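Local coordinates for putative hemin storage protein (Bordetella bronchiseptica, PDB 6AU1), which cleaves deacetylated poly-beta-1,6-N-acetylglucosamine, a biofilm polysaccharide, through the glycoside hydrolase domain that makes up this chain, at residues Q283-V288 and L327-Y332. Numbering follows the deposited sequence.
With SO4 (sulfate ion), chain E.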
loop_
_atom_site.group_PDB
_atom_site.type_symbol
_atom_site.label_atom_id
_atom_site.label_comp_id
_atom_site.label_asym_id
_atom_site.label_seq_id
_atom_site.Cartn_x
_atom_site.Cartn_y
_atom_site.Cartn_z
ATOM N N GLN A 283 -13.777 -3.043 17.347
ATOM C CA GLN A 283 -13.773 -1.583 17.317
ATOM C C GLN A 283 -13.405 -1.030 15.940
ATOM O O GLN A 283 -13.957 -0.012 15.513
ATOM C CB GLN A 283 -12.815 -1.027 18.375
ATOM C CG GLN A 283 -13.317 -1.219 19.787
ATOM C CD GLN A 283 -12.275 -0.873 20.833
ATOM O OE1 GLN A 283 -11.108 -0.652 20.512
ATOM N NE2 GLN A 283 -12.689 -0.840 22.093
ATOM N N LEU A 284 -12.472 -1.688 15.253
ATOM C CA LEU A 284 -12.077 -1.232 13.921
ATOM C C LEU A 284 -13.256 -1.330 12.952
ATOM O O LEU A 284 -13.542 -0.385 12.217
ATOM C CB LEU A 284 -10.886 -2.039 13.390
ATOM C CG LEU A 284 -10.278 -1.529 12.073
ATOM C CD1 LEU A 284 -9.515 -0.233 12.291
ATOM C CD2 LEU A 284 -9.376 -2.590 11.476
ATOM N N VAL A 285 -13.946 -2.467 12.967
ATOM C CA VAL A 285 -15.112 -2.657 12.105
ATOM C C VAL A 285 -16.210 -1.635 12.419
ATOM O O VAL A 285 -16.802 -1.052 11.508
ATOM C CB VAL A 285 -15.678 -4.091 12.242
ATOM C CG1 VAL A 285 -16.982 -4.223 11.493
ATOM C CG2 VAL A 285 -14.660 -5.095 11.712
ATOM N N ALA A 286 -16.461 -1.405 13.705
ATOM C CA ALA A 286 -17.472 -0.437 14.124
ATOM C C ALA A 286 -17.140 0.951 13.594
ATOM O O ALA A 286 -18.028 1.689 13.161
ATOM C CB ALA A 286 -17.592 -0.407 15.638
ATOM N N ALA A 287 -15.857 1.304 13.636
ATOM C CA ALA A 287 -15.413 2.609 13.152
ATOM C C ALA A 287 -15.666 2.751 11.658
ATOM O O ALA A 287 -16.131 3.793 11.197
ATOM C CB ALA A 287 -13.930 2.828 13.464
ATOM N N VAL A 288 -15.347 1.700 10.905
ATOM C CA VAL A 288 -15.567 1.703 9.464
ATOM C C VAL A 288 -17.064 1.785 9.153
ATOM O O VAL A 288 -17.485 2.551 8.282
ATOM C CB VAL A 288 -14.951 0.454 8.805
ATOM C CG1 VAL A 288 -15.301 0.401 7.329
ATOM C CG2 VAL A 288 -13.441 0.475 8.990
ATOM N N LEU A 327 -19.633 -9.738 11.637
ATOM C CA LEU A 327 -19.868 -8.316 11.868
ATOM C C LEU A 327 -20.286 -7.579 10.596
ATOM O O LEU A 327 -20.453 -6.361 10.609
ATOM C CB LEU A 327 -18.611 -7.661 12.445
ATOM C CG LEU A 327 -18.155 -8.173 13.814
ATOM C CD1 LEU A 327 -16.745 -7.680 14.120
ATOM C CD2 LEU A 327 -19.134 -7.756 14.913
ATOM N N GLY A 328 -20.430 -8.311 9.497
ATOM C CA GLY A 328 -20.859 -7.712 8.248
ATOM C C GLY A 328 -19.750 -7.084 7.428
ATOM O O GLY A 328 -20.015 -6.340 6.483
ATOM N N ALA A 329 -18.504 -7.375 7.791
ATOM C CA ALA A 329 -17.357 -6.923 7.024
ATOM C C ALA A 329 -16.966 -8.003 6.033
ATOM O O ALA A 329 -16.138 -8.861 6.337
ATOM C CB ALA A 329 -16.190 -6.588 7.941
ATOM N N ILE A 330 -17.558 -7.962 4.845
ATOM C CA ILE A 330 -17.437 -9.090 3.927
ATOM C C ILE A 330 -16.270 -8.996 2.945
ATOM O O ILE A 330 -16.004 -9.958 2.222
ATOM C CB ILE A 330 -18.742 -9.285 3.129
ATOM C CG1 ILE A 330 -19.111 -8.007 2.374
ATOM C CG2 ILE A 330 -19.877 -9.679 4.070
ATOM C CD1 ILE A 330 -18.632 -7.952 0.938
ATOM N N ASN A 331 -15.580 -7.854 2.906
ATOM C CA ASN A 331 -14.384 -7.732 2.081
ATOM C C ASN A 331 -13.136 -7.823 2.943
ATOM O O ASN A 331 -12.998 -7.069 3.903
ATOM C CB ASN A 331 -14.375 -6.412 1.307
ATOM C CG ASN A 331 -15.626 -6.205 0.491
ATOM O OD1 ASN A 331 -15.797 -6.810 -0.568
ATOM N ND2 ASN A 331 -16.512 -5.334 0.972
ATOM N N TYR A 332 -12.241 -8.751 2.617
ATOM C CA TYR A 332 -11.050 -8.952 3.433
ATOM C C TYR A 332 -10.019 -9.737 2.653
ATOM O O TYR A 332 -10.252 -10.117 1.509
ATOM C CB TYR A 332 -11.385 -9.655 4.766
ATOM C CG TYR A 332 -12.221 -10.909 4.633
ATOM C CD1 TYR A 332 -11.648 -12.112 4.239
ATOM C CD2 TYR A 332 -13.582 -10.888 4.915
ATOM C CE1 TYR A 332 -12.419 -13.262 4.111
ATOM C CE2 TYR A 332 -14.362 -12.037 4.795
ATOM C CZ TYR A 332 -13.762 -13.216 4.389
ATOM O OH TYR A 332 -14.519 -14.350 4.264
HETATM S S SO4 E . -16.379 -3.677 22.714
HETATM O O1 SO4 E . -15.717 -4.758 23.440
HETATM O O2 SO4 E . -17.670 -3.396 23.334
HETATM O O3 SO4 E . -16.593 -4.081 21.327
HETATM O O4 SO4 E . -15.551 -2.475 22.745
#
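V285 on helix 277-290 faces L327 and A329 on the loop that follows helix 314-326, and the backbones come closest at V285 and A329, with CA atoms 7.0 Å apart. The contact is small and wholly apolar, with 128 Å² buried in all. V285 is its centre. CG1 lies against the CB of L327 at 3.9 Å. CG2 reaches the CB of A329 at 4.3 Å and also meets L327 CD1 at 4.1 Å. L327 thus touches both methyls, while A329 meets CG2. The valine torsion accounts for this: CG1 stands anti to the backbone N (chi1 172°), and CG2 is left beside that N. L327 meets the valine with its CB and its CD1 methyl, and the two side chains cross at a slant. All three CB atoms point across the interface. Between the two loop residues, G328 ends helix 314-326 in a Schellman motif. Its positive phi of 84° turns the chain out of the helix, with two bonds back into the last turn. L324 of that helix and F299 of strand 297-305 both touch V285 and A329 and extend the apolar cluster. Away from this interface, Q283 NE2 makes a weak hydrogen bond of 3.4 Å to O4 of a sulfate, probably from the crystallisation liquor. Q279 and R282 also bind this ion. Beyond A329 the loop runs into strand 332-335, which pairs in parallel with strands 8-12 and 297-305. The contact thus packs helix 277-290 against the loop that leads from the next helix, 314-326, into strand 332-335 of the TIM-type (beta/alpha) barrel of this glycoside hydrolase domain.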